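Alkane monooxygenase (Geobacillus thermodenitrificans, PDB 3B9O) is a flavin-dependent enzyme of the luciferase-like monooxygenase family, built on a TIM-barrel fold, that binds flavin mononucleotide. Local coordinates at residues Ser194-Ile199 / Pro209-Cys214. Residues are numbered along the deposited sequence; the frame is centred on the assembly and turned at random.
Sequences SKVHEI and PGPHLC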
ATOM      1  N   SER A 194       1.755 -35.332  12.238  1.00 19.60           N
ATOM      2  CA  SER A 194       3.200 -35.356  12.021  1.00 20.44           C
ATOM      3  C   SER A 194       3.632 -34.259  11.030  1.00 31.61           C
ATOM      4  O   SER A 194       4.823 -33.981  10.889  1.00 19.48           O
ATOM      5  CB  SER A 194       3.672 -36.750  11.576  1.00 21.85           C
ATOM      6  OG  SER A 194       3.302 -37.097  10.243  1.00 20.03           O
ATOM      7  N   LYS A 195       2.651 -33.591  10.407  1.00 22.96           N
ATOM      8  CA  LYS A 195       2.939 -32.595   9.391  1.00 22.45           C
ATOM      9  C   LYS A 195       2.549 -31.193   9.882  1.00 13.75           C
ATOM     10  O   LYS A 195       2.554 -30.247   9.120  1.00 16.45           O
ATOM     11  CB  LYS A 195       2.243 -32.954   8.073  1.00 15.34           C
ATOM     12  CG  LYS A 195       2.623 -34.312   7.510  1.00 25.75           C
ATOM     13  CD  LYS A 195       2.230 -34.445   6.011  1.00 32.87           C
ATOM     14  CE  LYS A 195       2.793 -35.767   5.393  1.00 25.27           C
ATOM     15  NZ  LYS A 195       2.769 -35.726   3.887  1.00 33.22           N
ATOM     16  N   VAL A 196       2.274 -31.075  11.178  1.00 14.96           N
ATOM     17  CA  VAL A 196       2.052 -29.796  11.820  1.00 13.09           C
ATOM     18  C   VAL A 196       3.153 -29.594  12.880  1.00 28.98           C
ATOM     19  O   VAL A 196       3.309 -30.428  13.789  1.00 18.76           O
ATOM     20  CB  VAL A 196       0.645 -29.723  12.444  1.00 11.47           C
ATOM     21  CG1 VAL A 196       0.484 -28.440  13.273  1.00 12.13           C
ATOM     22  CG2 VAL A 196      -0.437 -29.797  11.349  1.00 14.42           C
ATOM     23  N   HIS A 197       3.878 -28.475  12.777  1.00 18.92           N
ATOM     24  CA  HIS A 197       5.143 -28.264  13.507  1.00 21.53           C
ATOM     25  C   HIS A 197       5.211 -26.985  14.308  1.00 16.79           C
ATOM     26  O   HIS A 197       4.790 -25.926  13.830  1.00 17.77           O
ATOM     27  CB  HIS A 197       6.344 -28.281  12.523  1.00 16.59           C
ATOM     28  CG  HIS A 197       6.366 -29.463  11.616  1.00 17.32           C
ATOM     29  ND1 HIS A 197       6.633 -30.734  12.070  1.00 25.14           N
ATOM     30  CD2 HIS A 197       6.116 -29.581  10.289  1.00 22.97           C
ATOM     31  CE1 HIS A 197       6.544 -31.584  11.070  1.00 20.11           C
ATOM     32  NE2 HIS A 197       6.240 -30.909   9.976  1.00 22.42           N
ATOM     33  N   GLU A 198       5.760 -27.066  15.529  1.00 18.23           N
ATOM     34  CA  GLU A 198       6.177 -25.867  16.264  1.00 18.19           C
ATOM     35  C   GLU A 198       7.225 -25.150  15.408  1.00 23.32           C
ATOM     36  O   GLU A 198       7.922 -25.780  14.604  1.00 20.70           O
ATOM     37  CB  GLU A 198       6.765 -26.215  17.639  1.00 23.97           C
ATOM     38  CG  GLU A 198       5.740 -26.506  18.691  1.00 26.09           C
ATOM     39  CD  GLU A 198       6.312 -27.019  20.016  1.00 48.88           C
ATOM     40  OE1 GLU A 198       7.555 -27.189  20.167  1.00 43.43           O
ATOM     41  OE2 GLU A 198       5.481 -27.241  20.927  1.00 52.45           O
ATOM     42  N   ILE A 199       7.287 -23.833  15.526  1.00 20.93           N
ATOM     43  CA  ILE A 199       8.319 -23.064  14.809  1.00 22.41           C
ATOM     44  C   ILE A 199       9.509 -22.742  15.709  1.00 18.57           C
ATOM     45  O   ILE A 199      10.594 -22.450  15.215  1.00 22.97           O
ATOM     46  CB  ILE A 199       7.775 -21.741  14.156  1.00 20.04           C
ATOM     47  CG1 ILE A 199       7.236 -20.781  15.238  1.00 17.61           C
ATOM     48  CG2 ILE A 199       6.767 -22.087  13.037  1.00 22.59           C
ATOM     49  CD1 ILE A 199       7.031 -19.300  14.796  1.00 20.61           C
ATOM     50  N   PRO A 209       6.799 -20.233  20.134  1.00 17.56           N
ATOM     51  CA  PRO A 209       6.951 -21.685  19.895  1.00 22.72           C
ATOM     52  C   PRO A 209       6.133 -22.228  18.720  1.00 23.22           C
ATOM     53  O   PRO A 209       6.557 -23.179  18.077  1.00 25.64           O
ATOM     54  CB  PRO A 209       6.546 -22.338  21.225  1.00 30.59           C
ATOM     55  CG  PRO A 209       5.953 -21.245  22.082  1.00 32.99           C
ATOM     56  CD  PRO A 209       6.325 -19.901  21.488  1.00 19.94           C
ATOM     57  N   GLY A 210       4.999 -21.604  18.382  1.00 41.89           N
ATOM     58  CA  GLY A 210       4.191 -22.133  17.262  1.00 20.45           C
ATOM     59  C   GLY A 210       3.393 -23.257  17.879  1.00 28.45           C
ATOM     60  O   GLY A 210       3.358 -23.371  19.135  1.00 33.22           O
ATOM     61  N   PRO A 211       2.718 -24.085  17.059  1.00 13.43           N
ATOM     62  CA  PRO A 211       2.570 -24.026  15.601  1.00 20.93           C
ATOM     63  C   PRO A 211       1.609 -22.881  15.213  1.00 14.00           C
ATOM     64  O   PRO A 211       0.995 -22.227  16.090  1.00 14.47           O
ATOM     65  CB  PRO A 211       1.948 -25.378  15.262  1.00 15.43           C
ATOM     66  CG  PRO A 211       1.185 -25.739  16.504  1.00 26.10           C
ATOM     67  CD  PRO A 211       1.970 -25.209  17.648  1.00 12.09           C
ATOM     68  N   HIS A 212       1.487 -22.647  13.915  1.00 14.76           N
ATOM     69  CA  HIS A 212       0.496 -21.708  13.412  1.00 14.30           C
ATOM     70  C   HIS A 212      -0.906 -22.317  13.643  1.00 13.08           C
ATOM     71  O   HIS A 212      -1.084 -23.548  13.719  1.00 18.29           O
ATOM     72  CB  HIS A 212       0.777 -21.487  11.922  1.00 13.43           C
ATOM     73  CG  HIS A 212      -0.036 -20.404  11.286  1.00 18.11           C
ATOM     74  ND1 HIS A 212      -0.391 -19.246  11.953  1.00 11.05           N
ATOM     75  CD2 HIS A 212      -0.500 -20.275  10.018  1.00  8.77           C
ATOM     76  CE1 HIS A 212      -1.052 -18.450  11.121  1.00 18.44           C
ATOM     77  NE2 HIS A 212      -1.137 -19.052   9.947  1.00 20.24           N
ATOM     78  N   LEU A 213      -1.894 -21.446  13.785  1.00 16.13           N
ATOM     79  CA  LEU A 213      -3.277 -21.880  14.018  1.00 18.09           C
ATOM     80  C   LEU A 213      -4.009 -22.278  12.720  1.00 13.51           C
ATOM     81  O   LEU A 213      -5.022 -22.944  12.775  1.00 14.89           O
ATOM     82  CB  LEU A 213      -4.044 -20.748  14.737  1.00 13.82           C
ATOM     83  CG  LEU A 213      -3.664 -20.500  16.233  1.00 23.18           C
ATOM     84  CD1 LEU A 213      -4.299 -19.220  16.807  1.00 16.40           C
ATOM     85  CD2 LEU A 213      -3.940 -21.726  17.166  1.00 24.02           C
ATOM     86  N   CYS A 214      -3.482 -21.865  11.564  1.00 17.70           N
ATOM     87  CA  CYS A 214      -4.172 -22.019  10.283  1.00 14.11           C
ATOM     88  C   CYS A 214      -3.503 -23.028   9.341  1.00 18.08           C
ATOM     89  O   CYS A 214      -2.274 -23.232   9.339  1.00 15.16           O
ATOM     90  CB  CYS A 214      -4.284 -20.644   9.566  1.00 13.78           C
ATOM     91  SG  CYS A 214      -4.725 -19.289  10.633  1.00 15.48           S
TER
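CG1 of V196 lies anti to its backbone N (chi1 173°), which sends this methyl to P211, while E198 sets CG opposite its carbonyl carbon (chi1 -79°) and then runs out extended beyond CG. The side chains of V196 and P211 meet at a slant, with CG1 of V196 3.9 Å from CB of P211. The same CB carbon lies 3.2 Å from the carbonyl O of H197, so P211 touches the backbone of H197 as well as the V196 side chain. E198 touches with its stem: CB sits 3.1 Å from O of P209, and CG lies 4.1 Å from CD of P211. The carboxylate continues beyond, where OE1 is hydrogen-bonded to ND2 of N200. One weak backbone hydrogen bond joins the segments, from N of I199 to O of P209 at 2.7 Å, bent to 130° at the hydrogen. I199 brings CG1 to within 3.9 Å of CA of G210. The backbone of G210 has positive phi, a conformation that glycine adopts readily; the peptide bond that follows, to P211, is cis. S175 OG bonds both O of H197 and N of H212, tying the two segments to one residue, and I199 rests on K170 and L171 of helix 154-174. The contact is at the surface, its centre about 29 Å from the centre of the chain, and closes the base of a beta-hairpin, strands 201-202 and 207-208, within the long excursion between helix 154-174 and strand 223-227 of the TIM barrel.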